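Local structure of peptidoglycan glycosyltransferase (Eggerthella lenta, 4MNR) at residues P68-S73 against A154-V159; T112-I117 against L451-L456; A131-D136 against E323-G328; T191-L196 against K368-R373; D255-G260 against W292-A297. The protein is a penicillin-binding protein whose crystallised part joins a dimerisation-type domain to a domain of the serine beta-lactamase-like fold. All coordinates share one frame; numbering follows the deposited sequence. Where two conformers were deposited one is given.

Overall arrangement
Among the five contacts, residues 68-73 come first from the N terminus: contact 1 brings this hairpin segment to the start of helix 156-165. Contact 2 opens within that loop, at 112-117, and closes only at the C-terminal 451-456, so contacts 1 and 2 cross. Contact 3 starts at strand 130-135, also crosses contact 1, and nests inside contact 2; the two touch where Ile117 meets Val134. Contact 4 crosses contact 3, and contact 5 lies within the loops of both. Contacts 2 and 3 cover the central sheet with helices, contacts 4 and 5 adjoin in the helical region beyond it, and contact 1 lies about 45 Å from contact 4, centre to centre.

Contact 1: residues P68-S73 against A154-V159; sequences PQFGNS and ADFAAV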
# COMPACT_ATOMS: atom_id res chain seq x y z
N PRO A 68 28.15 -13.68 -0.19
CA PRO A 68 29.49 -13.11 -0.24
C PRO A 68 29.83 -12.63 -1.65
O PRO A 68 30.80 -11.90 -1.83
CB PRO A 68 30.38 -14.29 0.15
CG PRO A 68 29.62 -15.49 -0.28
CD PRO A 68 28.18 -15.15 -0.05
N GLN A 69 29.03 -13.04 -2.63
CA GLN A 69 29.23 -12.63 -4.01
C GLN A 69 28.35 -11.44 -4.38
O GLN A 69 28.81 -10.49 -5.00
CB GLN A 69 28.92 -13.79 -4.96
CG GLN A 69 29.23 -15.17 -4.40
CD GLN A 69 28.83 -16.29 -5.35
OE1 GLN A 69 28.63 -16.06 -6.55
NE2 GLN A 69 28.72 -17.50 -4.82
N PHE A 70 27.08 -11.51 -3.98
CA PHE A 70 26.08 -10.54 -4.43
C PHE A 70 25.67 -9.53 -3.37
O PHE A 70 24.88 -8.63 -3.65
CB PHE A 70 24.83 -11.26 -4.96
CG PHE A 70 25.10 -12.15 -6.14
CD1 PHE A 70 25.06 -11.65 -7.43
CD2 PHE A 70 25.39 -13.50 -5.95
CE1 PHE A 70 25.31 -12.47 -8.51
CE2 PHE A 70 25.64 -14.32 -7.03
CZ PHE A 70 25.60 -13.81 -8.31
N GLY A 71 26.19 -9.67 -2.16
CA GLY A 71 25.86 -8.74 -1.09
C GLY A 71 24.53 -9.10 -0.45
O GLY A 71 24.18 -10.28 -0.39
N ASN A 72 23.79 -8.10 0.02
CA ASN A 72 22.52 -8.33 0.72
C ASN A 72 21.36 -7.48 0.21
O ASN A 72 21.56 -6.45 -0.44
CB ASN A 72 22.65 -8.07 2.23
CG ASN A 72 23.95 -8.56 2.82
OD1 ASN A 72 24.69 -7.78 3.43
ND2 ASN A 72 24.23 -9.84 2.66
N SER A 73 20.14 -7.92 0.52
CA SER A 73 18.95 -7.11 0.29
C SER A 73 17.89 -7.49 1.32
O SER A 73 18.09 -8.43 2.10
CB SER A 73 18.39 -7.36 -1.11
OG SER A 73 17.94 -8.69 -1.22
N ALA A 154 15.72 -18.96 -2.64
CA ALA A 154 16.94 -19.75 -2.75
C ALA A 154 17.68 -19.46 -4.05
O ALA A 154 18.91 -19.58 -4.11
CB ALA A 154 16.63 -21.24 -2.64
N ASP A 155 16.93 -19.07 -5.08
CA ASP A 155 17.50 -18.88 -6.41
C ASP A 155 17.88 -17.45 -6.74
O ASP A 155 17.92 -17.07 -7.91
CB ASP A 155 16.51 -19.38 -7.46
CG ASP A 155 16.19 -20.85 -7.30
OD1 ASP A 155 17.12 -21.63 -7.01
OD2 ASP A 155 15.01 -21.21 -7.46
N PHE A 156 18.16 -16.64 -5.71
CA PHE A 156 18.47 -15.23 -5.91
C PHE A 156 19.62 -14.97 -6.89
O PHE A 156 19.57 -14.02 -7.67
CB PHE A 156 18.75 -14.53 -4.57
CG PHE A 156 19.98 -15.05 -3.88
CD1 PHE A 156 19.91 -16.14 -3.03
CD2 PHE A 156 21.21 -14.44 -4.07
CE1 PHE A 156 21.04 -16.63 -2.39
CE2 PHE A 156 22.35 -14.92 -3.44
CZ PHE A 156 22.26 -16.01 -2.60
N ALA A 157 20.64 -15.83 -6.86
CA ALA A 157 21.81 -15.65 -7.71
C ALA A 157 21.45 -15.78 -9.19
O ALA A 157 21.82 -14.94 -10.01
CB ALA A 157 22.90 -16.64 -7.34
N ALA A 158 20.71 -16.83 -9.52
CA ALA A 158 20.23 -17.02 -10.88
C ALA A 158 19.30 -15.88 -11.33
O ALA A 158 19.33 -15.48 -12.49
CB ALA A 158 19.53 -18.36 -11.02
N VAL A 159 18.48 -15.37 -10.41
CA VAL A 159 17.57 -14.27 -10.72
C VAL A 159 18.32 -12.97 -10.95
O VAL A 159 17.97 -12.18 -11.82
CB VAL A 159 16.51 -14.08 -9.60
CG1 VAL A 159 15.61 -12.90 -9.90
CG2 VAL A 159 15.67 -15.33 -9.44
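Phe70 enters this contact with its backbone N hydrogen-bonded to Ser67 OG, a hydroxyl oxygen that also accepts the N-H of Gln69, consistent with a double grip that steadies the turn from which the Phe70 side chain reaches helix 156-165. With CG anti to its carbonyl carbon (chi1 -61°), the ring is carried to the first turn of that helix. Its CE2 and CZ atoms do the touching: Phe70 CE2 lies 3.6 Å from Ala157 CB, and Phe70 CZ lies 4.0 Å from the same methyl. Ala157 CA stands over one face of the Phe70 ring, 4.1 Å from Phe70 CE2. The aromatic partner is looser, for Phe70 CD2 comes no nearer than 4.2 Å to Phe156 CE2, and the two rings meet at a slant. The Phe156 ring in turn lies nearly parallel to that of Tyr65. No hydrogen bond spans the segments, and only 124 Å² is buried between them, consistent with a small surface contact. Just after Phe70 the chain passes through Gly71 at a positive phi of 82°, entering strand 71-72. That strand pairs with 66-67 in a two-stranded antiparallel hairpin, and the hairpin, part of the dimerisation-type region, leans on the N-terminal end of helix 156-165, which follows strand 142-148 of the transpeptidase-type domain.

Contact 2: residues T112-I117 against L451-L456; sequences TLNSKI and LEVQGL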
# COMPACT_ATOMS: atom_id res chain seq x y z
N THR A 112 6.66 -9.92 11.54
CA THR A 112 5.24 -9.80 11.84
C THR A 112 4.35 -10.61 10.87
O THR A 112 3.16 -10.78 11.12
CB THR A 112 4.78 -8.33 11.74
OG1 THR A 112 5.27 -7.77 10.52
CG2 THR A 112 5.35 -7.51 12.91
N LEU A 113 4.94 -11.08 9.77
CA LEU A 113 4.17 -11.74 8.72
C LEU A 113 3.47 -13.00 9.21
O LEU A 113 4.04 -13.76 10.01
CB LEU A 113 5.08 -12.13 7.56
CG LEU A 113 5.90 -11.03 6.89
CD1 LEU A 113 6.72 -11.66 5.77
CD2 LEU A 113 5.01 -9.90 6.38
N ASN A 114 2.25 -13.22 8.73
CA ASN A 114 1.58 -14.51 8.92
C ASN A 114 1.71 -15.30 7.63
O ASN A 114 1.41 -14.79 6.55
CB ASN A 114 0.11 -14.32 9.29
CG ASN A 114 -0.64 -15.65 9.33
OD1 ASN A 114 -1.19 -16.10 8.32
ND2 ASN A 114 -0.64 -16.31 10.50
N SER A 115 2.18 -16.54 7.70
CA SER A 115 2.46 -17.27 6.47
C SER A 115 1.22 -17.52 5.60
O SER A 115 1.33 -17.52 4.37
CB SER A 115 3.20 -18.59 6.75
OG SER A 115 2.36 -19.50 7.45
N LYS A 116 0.05 -17.69 6.22
CA LYS A 116 -1.16 -17.98 5.45
C LYS A 116 -1.71 -16.72 4.77
O LYS A 116 -2.16 -16.78 3.62
CB LYS A 116 -2.24 -18.61 6.33
CG LYS A 116 -1.87 -19.99 6.87
CD LYS A 116 -2.89 -20.48 7.89
CE LYS A 116 -4.30 -20.54 7.29
NZ LYS A 116 -5.31 -21.00 8.29
N ILE A 117 -1.65 -15.59 5.47
CA ILE A 117 -2.07 -14.33 4.87
C ILE A 117 -1.08 -13.94 3.78
O ILE A 117 -1.47 -13.48 2.71
CB ILE A 117 -2.21 -13.22 5.94
CG1 ILE A 117 -3.20 -13.65 7.01
CG2 ILE A 117 -2.69 -11.92 5.30
CD1 ILE A 117 -3.37 -12.64 8.14
N LEU A 451 -9.40 -12.80 7.65
CA LEU A 451 -10.47 -12.97 8.63
C LEU A 451 -10.57 -14.41 9.13
O LEU A 451 -10.85 -14.66 10.30
CB LEU A 451 -11.82 -12.52 8.06
CG LEU A 451 -11.83 -11.02 7.76
CD1 LEU A 451 -12.98 -10.69 6.83
CD2 LEU A 451 -11.96 -10.23 9.05
N GLU A 452 -10.31 -15.37 8.24
CA GLU A 452 -10.29 -16.78 8.65
C GLU A 452 -9.15 -17.06 9.65
O GLU A 452 -9.36 -17.75 10.67
CB GLU A 452 -10.14 -17.68 7.43
CG GLU A 452 -11.38 -17.74 6.55
CD GLU A 452 -11.11 -18.40 5.20
OE1 GLU A 452 -9.94 -18.70 4.90
OE2 GLU A 452 -12.09 -18.62 4.46
N VAL A 453 -7.97 -16.53 9.34
CA VAL A 453 -6.78 -16.73 10.18
C VAL A 453 -7.02 -16.13 11.56
O VAL A 453 -6.67 -16.74 12.59
CB VAL A 453 -5.55 -16.09 9.52
CG1 VAL A 453 -4.41 -15.94 10.53
CG2 VAL A 453 -5.12 -16.92 8.32
N GLN A 454 -7.66 -14.97 11.58
CA GLN A 454 -7.97 -14.27 12.83
C GLN A 454 -9.15 -14.88 13.59
O GLN A 454 -9.44 -14.48 14.72
CB GLN A 454 -8.20 -12.77 12.55
CG GLN A 454 -6.95 -12.02 12.05
CD GLN A 454 -7.24 -10.57 11.70
OE1 GLN A 454 -8.40 -10.18 11.58
NE2 GLN A 454 -6.19 -9.77 11.53
N GLY A 455 -9.84 -15.84 12.97
CA GLY A 455 -10.92 -16.53 13.64
C GLY A 455 -12.33 -15.97 13.46
O GLY A 455 -13.29 -16.53 13.97
N LEU A 456 -12.45 -14.86 12.72
CA LEU A 456 -13.75 -14.19 12.56
C LEU A 456 -14.63 -14.90 11.55
O LEU A 456 -15.85 -14.73 11.55
CB LEU A 456 -13.55 -12.73 12.17
CG LEU A 456 -12.87 -11.91 13.26
CD1 LEU A 456 -12.35 -10.59 12.70
CD2 LEU A 456 -13.85 -11.66 14.39
O HOH W 1 -7.31 -19.49 6.01
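The first turn of helix 115-125 lies beside the C-terminal end of helix 438-453, with Lys116 CA 7.5 Å from Val453 CA. Val453 carries the contact from its side, and its two methyls divide most of it, with Asn114 OD1 near both. Val453 CG1 comes against the Asn114 amide from the opposite direction, 3.8 Å from Asn114 ND2. Val453 CG2 is lodged between Lys116 and Ile117, 3.9 Å from Lys116 CE and 4.0 Å from Ile117 CG1. The amide is held by its role as N-cap: Asn114 OD1 takes the N-H of Ile117 at 2.9 Å, on a lone pair in the carbonyl plane, and more weakly that of Lys116. In the penicillin-recognising fold such N- and C-terminal helices share one face of the central antiparallel sheet, and here Ile117 also packs on Ala144 of strand 142-148. A bend at chi3 (58°) folds the Lys116 chain across Val453. A water accepts a weak 3.4 Å bond from Lys116 NZ and donates to Glu452 OE1 at 3.0 Å, a weak bridge between groups of probably opposite charge. Beyond Val453 the chain leaves the helix through a Schellman motif: Gly455 has a phi of 92°, Leu456 N bonds back to Leu451 O and Gly455 N to Glu452 O.

Contact 3: residues A131-D136 against E323-G328; sequences ACVVMD and EMAMVG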
# COMPACT_ATOMS: atom_id res chain seq x y z
N ALA A 131 1.38 -5.54 -6.38
CA ALA A 131 1.79 -5.69 -5.00
C ALA A 131 0.61 -5.68 -4.07
O ALA A 131 -0.46 -5.14 -4.40
CB ALA A 131 2.74 -4.56 -4.61
N CYS A 132 0.81 -6.26 -2.89
CA CYS A 132 -0.25 -6.32 -1.89
C CYS A 132 0.35 -6.16 -0.49
O CYS A 132 1.36 -6.80 -0.18
CB CYS A 132 -0.98 -7.64 -2.01
SG CYS A 132 -2.30 -7.87 -0.79
N VAL A 133 -0.26 -5.31 0.33
CA VAL A 133 0.16 -5.14 1.72
C VAL A 133 -1.06 -5.34 2.62
O VAL A 133 -2.13 -4.80 2.34
CB VAL A 133 0.75 -3.73 1.96
CG1 VAL A 133 1.01 -3.49 3.46
CG2 VAL A 133 2.03 -3.53 1.14
N VAL A 134 -0.91 -6.13 3.68
CA VAL A 134 -1.97 -6.34 4.65
C VAL A 134 -1.40 -5.89 5.99
O VAL A 134 -0.30 -6.29 6.35
CB VAL A 134 -2.37 -7.82 4.76
CG1 VAL A 134 -3.46 -8.01 5.78
CG2 VAL A 134 -2.83 -8.37 3.41
N MSE A 135 -2.17 -5.08 6.70
CA MSE A 135 -1.71 -4.50 7.96
C MSE A 135 -2.74 -4.70 9.06
O MSE A 135 -3.94 -4.85 8.79
CB MSE A 135 -1.47 -3.00 7.80
CG MSE A 135 -0.51 -2.63 6.70
SE MSE A 135 0.10 -0.79 6.83
CE MSE A 135 1.38 -1.08 8.24
N ASP A 136 -2.26 -4.70 10.30
CA ASP A 136 -3.15 -4.58 11.46
C ASP A 136 -3.24 -3.10 11.78
O ASP A 136 -2.25 -2.49 12.17
CB ASP A 136 -2.58 -5.34 12.66
CG ASP A 136 -3.47 -5.23 13.90
OD1 ASP A 136 -4.39 -4.37 13.94
OD2 ASP A 136 -3.24 -6.00 14.87
N GLU A 323 2.14 3.07 1.55
CA GLU A 323 1.50 4.34 1.88
C GLU A 323 -0.02 4.22 1.74
O GLU A 323 -0.76 4.71 2.59
CB GLU A 323 2.01 5.48 1.00
CG GLU A 323 1.17 6.75 1.06
CD GLU A 323 1.16 7.43 2.43
OE1 GLU A 323 2.18 7.38 3.15
OE2 GLU A 323 0.12 8.01 2.80
N MSE A 324 -0.49 3.57 0.68
CA MSE A 324 -1.94 3.43 0.52
C MSE A 324 -2.57 2.55 1.59
O MSE A 324 -3.69 2.77 2.02
CB MSE A 324 -2.33 2.97 -0.90
CG MSE A 324 -1.89 3.95 -1.98
SE MSE A 324 -2.39 5.82 -1.60
CE MSE A 324 -4.32 5.60 -1.44
N ALA A 325 -1.83 1.55 2.07
CA ALA A 325 -2.29 0.76 3.18
C ALA A 325 -2.36 1.63 4.43
O ALA A 325 -3.31 1.53 5.20
CB ALA A 325 -1.39 -0.45 3.40
N MSE A 326 -1.37 2.50 4.62
CA MSE A 326 -1.39 3.44 5.74
C MSE A 326 -2.58 4.39 5.68
O MSE A 326 -3.16 4.74 6.70
CB MSE A 326 -0.08 4.22 5.82
CG MSE A 326 1.10 3.28 6.16
SE MSE A 326 2.82 4.17 5.91
CE MSE A 326 2.46 5.68 7.02
N VAL A 327 -2.95 4.81 4.47
CA VAL A 327 -4.16 5.63 4.32
C VAL A 327 -5.37 4.85 4.82
O VAL A 327 -6.20 5.37 5.56
CB VAL A 327 -4.36 6.06 2.84
CG1 VAL A 327 -5.76 6.62 2.65
CG2 VAL A 327 -3.33 7.10 2.45
N GLY A 328 -5.45 3.58 4.44
CA GLY A 328 -6.49 2.71 4.95
C GLY A 328 -6.48 2.56 6.46
O GLY A 328 -7.53 2.55 7.11
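Ala325 presents its methyl to two side chains of strand 130-135, and their conformations decide how it is held. Val133 has CG1 anti to the backbone N, which sets that methyl 3.9 Å from Ala325 CB. Two residues on, Met135 (modelled as selenomethionine, in one of two deposited conformers) takes the other flank. Its CG is anti to the carbonyl carbon (chi1 -56°), and this torsion with an extended chi2 carries the selenium to the helix, while a bend at chi3 (78°) turns the terminal CE methyl aside. In this conformer Met135 SE lies 3.8 Å from Ala325 CB and 4.2 Å from Met326 CG. Met326, also a selenomethionine, touches with the base of its side chain while the far end runs away from the strand. The small alanine is consistent with the close approach of the two elements: their axes come to 8.6 Å and run in roughly the same direction, 35° apart, with all four touching residues buried. Ala325 also reaches Ala428 on the adjoining strand 425-431. Val134, between the two contact residues, points to the other face of the sheet and meets Ile117. A central antiparallel sheet with helices on both faces is characteristic of the beta-lactamase-like fold of penicillin-binding proteins.

Contact 4: residues T191-L196 against K368-R373; sequences TLATAL and KTTAGR
Leu196 and Arg373 approach from opposite directions, with Leu196 CB over one face of the guanidinium. Leu196 CB stands 3.9 Å above that plane, displaced toward its rim, and Leu196 CD2 comes within 3.5 Å of Arg373 NH2, while Leu196 CD1 rests 4.0 Å from Arg373 CB. A bend at chi3 (70°) brings the arginine's flat end back over the leucine. The enclosed part of the contact is where Thr370 enters beside Ala193 and Leu196, all three buried. Having CG2 anti to its backbone N, Thr370 turns its methyl to the facing helix: Thr370 CG2 is 3.5 Å from Ala193 O and 4.3 Å from Leu196 CB. Its hydroxyl is turned elsewhere, to a hydrogen bond with Glu197 OE1. Helices 188-197 and 368-384 meet here with their axes 9.5 Å apart and their directions 133° from each other. Both belong to the transpeptidase-type domain, and helix 188-197 leads on from the Ser-x-x-Lys sequence motif of the penicillin-binding family. Val374, one residue beyond Arg373, extends the apolar seam against Ala193 and Leu196. The outer side is wetter. Arg373 is partly exposed; a water lies in the plane of its guanidinium at the edge and accepts from Arg373 NH1 at 3.0 Å, although that water's approach to Leu196 O is too short to be trusted as a bond. The guanidinium is further fixed by a salt bridge from Arg373 NH2 to Glu203, which the Leu196 side chain also touches.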
# COMPACT_ATOMS: atom_id res chain seq x y z
N THR A 191 -8.87 12.87 -0.27
CA THR A 191 -9.65 14.04 -0.64
C THR A 191 -10.94 14.17 0.17
O THR A 191 -11.22 15.24 0.71
CB THR A 191 -9.96 14.03 -2.13
OG1 THR A 191 -8.74 13.83 -2.84
CG2 THR A 191 -10.57 15.37 -2.57
N LEU A 192 -11.69 13.08 0.26
CA LEU A 192 -12.93 13.05 1.04
C LEU A 192 -12.68 13.34 2.51
O LEU A 192 -13.37 14.16 3.13
CB LEU A 192 -13.58 11.68 0.90
CG LEU A 192 -14.87 11.50 1.71
CD1 LEU A 192 -15.94 12.49 1.23
CD2 LEU A 192 -15.35 10.06 1.61
N ALA A 193 -11.70 12.65 3.09
CA ALA A 193 -11.40 12.87 4.51
C ALA A 193 -11.01 14.31 4.79
O ALA A 193 -11.39 14.88 5.80
CB ALA A 193 -10.29 11.90 4.97
N THR A 194 -10.25 14.91 3.87
CA THR A 194 -9.82 16.28 4.03
C THR A 194 -11.02 17.23 3.95
O THR A 194 -11.13 18.17 4.73
CB THR A 194 -8.76 16.64 2.98
OG1 THR A 194 -7.61 15.80 3.17
CG2 THR A 194 -8.32 18.08 3.15
N ALA A 195 -11.91 16.96 3.00
CA ALA A 195 -13.08 17.82 2.80
C ALA A 195 -13.99 17.79 4.03
O ALA A 195 -14.53 18.82 4.42
CB ALA A 195 -13.85 17.42 1.55
N LEU A 196 -14.16 16.61 4.63
CA LEU A 196 -15.00 16.51 5.81
C LEU A 196 -14.33 17.16 7.03
O LEU A 196 -14.98 17.86 7.81
CB LEU A 196 -15.35 15.05 6.11
CG LEU A 196 -16.11 14.31 5.00
CD1 LEU A 196 -16.45 12.89 5.46
CD2 LEU A 196 -17.37 15.06 4.59
N LYS A 368 -11.10 11.30 14.98
CA LYS A 368 -11.87 10.07 15.09
C LYS A 368 -13.25 10.22 14.44
O LYS A 368 -13.72 9.32 13.73
CB LYS A 368 -12.02 9.64 16.56
CG LYS A 368 -12.85 8.39 16.72
CD LYS A 368 -12.89 7.92 18.19
CE LYS A 368 -13.59 6.57 18.32
NZ LYS A 368 -14.95 6.57 17.71
N THR A 369 -13.89 11.37 14.65
CA THR A 369 -15.19 11.62 14.03
C THR A 369 -15.09 11.59 12.50
O THR A 369 -15.93 10.98 11.83
CB THR A 369 -15.78 12.96 14.49
OG1 THR A 369 -16.01 12.92 15.90
CG2 THR A 369 -17.11 13.25 13.79
N THR A 370 -14.06 12.23 11.96
CA THR A 370 -13.90 12.25 10.52
C THR A 370 -13.65 10.85 9.96
O THR A 370 -14.26 10.45 8.97
CB THR A 370 -12.74 13.16 10.11
OG1 THR A 370 -13.08 14.51 10.45
CG2 THR A 370 -12.49 13.06 8.61
N ALA A 371 -12.77 10.10 10.63
CA ALA A 371 -12.45 8.74 10.20
C ALA A 371 -13.72 7.90 10.14
O ALA A 371 -13.92 7.15 9.19
CB ALA A 371 -11.45 8.09 11.15
N GLY A 372 -14.57 8.03 11.15
CA GLY A 372 -15.80 7.26 11.21
C GLY A 372 -16.76 7.63 10.09
O GLY A 372 -17.44 6.77 9.54
N ARG A 373 -16.80 8.92 9.74
CA ARG A 373 -17.71 9.36 8.69
C ARG A 373 -17.23 8.83 7.36
O ARG A 373 -18.03 8.44 6.51
CB ARG A 373 -17.79 10.89 8.63
CG ARG A 373 -18.54 11.51 9.79
CD ARG A 373 -18.28 13.00 9.86
NE ARG A 373 -18.91 13.71 8.75
CZ ARG A 373 -18.70 15.00 8.48
NH1 ARG A 373 -17.84 15.71 9.21
NH2 ARG A 373 -19.35 15.56 7.47
O HOH W 2 -17.02 18.58 8.90

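Contact 5: residues D255-G260 against W292-A297; sequences DKLVAG and WELAWA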
# COMPACT_ATOMS: atom_id res chain seq x y z
N ASP A 255 -3.92 24.76 -1.08
CA ASP A 255 -3.36 24.73 0.28
C ASP A 255 -3.97 23.59 1.09
O ASP A 255 -3.24 22.79 1.70
CB ASP A 255 -3.59 26.06 1.01
CG ASP A 255 -2.81 27.21 0.40
OD1 ASP A 255 -1.63 27.01 0.03
OD2 ASP A 255 -3.38 28.32 0.30
N LYS A 256 -5.30 23.49 1.07
CA LYS A 256 -5.99 22.46 1.86
C LYS A 256 -5.74 21.06 1.31
O LYS A 256 -5.60 20.11 2.08
CB LYS A 256 -7.50 22.70 1.90
CG LYS A 256 -7.96 23.76 2.88
CD LYS A 256 -9.49 23.74 2.98
CE LYS A 256 -10.01 24.78 3.97
NZ LYS A 256 -9.83 26.16 3.47
N LEU A 257 -5.70 20.91 -0.02
CA LEU A 257 -5.53 19.57 -0.56
C LEU A 257 -4.12 19.06 -0.24
O LEU A 257 -3.95 17.91 0.16
CB LEU A 257 -5.82 19.50 -2.07
CG LEU A 257 -5.61 18.10 -2.65
CD1 LEU A 257 -6.58 17.07 -2.05
CD2 LEU A 257 -5.73 18.11 -4.17
N VAL A 258 -3.13 19.92 -0.40
CA VAL A 258 -1.76 19.50 -0.12
C VAL A 258 -1.57 19.22 1.37
O VAL A 258 -0.96 18.21 1.74
CB VAL A 258 -0.74 20.52 -0.64
CG1 VAL A 258 0.67 20.10 -0.23
CG2 VAL A 258 -0.85 20.61 -2.17
N ALA A 259 -2.11 20.08 2.22
CA ALA A 259 -2.03 19.87 3.67
C ALA A 259 -2.73 18.57 4.07
O ALA A 259 -2.25 17.84 4.95
CB ALA A 259 -2.64 21.04 4.41
N GLY A 260 -3.85 18.28 3.43
CA GLY A 260 -4.58 17.06 3.74
C GLY A 260 -3.78 15.82 3.37
O GLY A 260 -3.75 14.84 4.14
N TRP A 292 -6.51 22.66 -13.39
CA TRP A 292 -6.62 21.36 -14.02
C TRP A 292 -5.78 20.32 -13.27
O TRP A 292 -6.25 19.21 -12.99
CB TRP A 292 -6.19 21.47 -15.48
CG TRP A 292 -6.24 20.18 -16.23
CD1 TRP A 292 -7.35 19.55 -16.69
CD2 TRP A 292 -5.12 19.38 -16.62
NE1 TRP A 292 -6.99 18.39 -17.35
CE2 TRP A 292 -5.62 18.27 -17.32
CE3 TRP A 292 -3.74 19.50 -16.44
CZ2 TRP A 292 -4.80 17.28 -17.84
CZ3 TRP A 292 -2.92 18.52 -16.96
CH2 TRP A 292 -3.45 17.42 -17.65
N GLU A 293 -4.54 20.66 -12.95
CA GLU A 293 -3.69 19.77 -12.17
C GLU A 293 -4.28 19.52 -10.78
O GLU A 293 -4.22 18.40 -10.26
CB GLU A 293 -2.25 20.31 -12.06
CG GLU A 293 -1.28 19.28 -11.45
CD GLU A 293 0.15 19.79 -11.29
OE1 GLU A 293 0.51 20.82 -11.92
OE2 GLU A 293 0.93 19.16 -10.53
N LEU A 294 -4.84 20.57 -10.19
CA LEU A 294 -5.44 20.47 -8.86
C LEU A 294 -6.65 19.54 -8.87
O LEU A 294 -6.80 18.66 -8.00
CB LEU A 294 -5.84 21.87 -8.37
CG LEU A 294 -6.70 21.92 -7.09
CD1 LEU A 294 -6.01 21.25 -5.91
CD2 LEU A 294 -7.01 23.38 -6.75
N ALA A 295 -7.50 19.71 -9.87
CA ALA A 295 -8.69 18.88 -10.00
C ALA A 295 -8.32 17.41 -10.16
O ALA A 295 -8.88 16.55 -9.48
CB ALA A 295 -9.52 19.35 -11.19
N TRP A 296 -7.37 17.12 -11.04
CA TRP A 296 -6.95 15.73 -11.22
C TRP A 296 -6.24 15.15 -9.99
O TRP A 296 -6.41 13.98 -9.68
CB TRP A 296 -6.07 15.60 -12.46
CG TRP A 296 -6.86 15.37 -13.72
CD1 TRP A 296 -6.92 16.18 -14.82
CD2 TRP A 296 -7.70 14.25 -14.01
NE1 TRP A 296 -7.74 15.62 -15.78
CE2 TRP A 296 -8.24 14.44 -15.30
CE3 TRP A 296 -8.07 13.11 -13.29
CZ2 TRP A 296 -9.11 13.53 -15.89
CZ3 TRP A 296 -8.94 12.20 -13.88
CH2 TRP A 296 -9.44 12.42 -15.16
N ALA A 297 -5.46 15.97 -9.30
CA ALA A 297 -4.80 15.48 -8.08
C ALA A 297 -5.84 15.06 -7.05
O ALA A 297 -5.66 14.05 -6.35
CB ALA A 297 -3.88 16.55 -7.50
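While Leu294 and Ala297 turn to Leu257, the flat groups of helix 291-298 lie on its other flank: Trp296 CD1 stands 3.3 Å above one face of the Trp292 ring, offset toward the rim, and Trp292 NE1 lies in the plane of the Trp296 ring, at its edge. Both indole nitrogens donate to the same carbonyl, Thr219 O, which would limit the rotation of both rings against strand 218-221. The side chains that meet helix 242-263 are aliphatic. Leu257 CD2 is the atom that does the touching, 3.6 Å from Leu294 CD1 and 4.1 Å from Ala297 CB, with Leu294 O also near at 4.0 Å. Leu257 and Leu294 share a conformation, CG anti to the backbone N (chi1 179° and 170°), which extends each toward the opposing helix so that the two side chains lie antiparallel, one alongside the other. Nearest CA atoms, those of Leu257 and Leu294, remain 8.3 Å apart, and the buried area is a modest 116 Å². Both helices belong to the helical part of the transpeptidase-type domain; helix 242-263 starts at Asn242, in the family's Ser-x-Asn sequence motif, and Trp296 packs on that asparagine. The other methyl of Leu257, CD1, looks to Thr191 of helix 188-197.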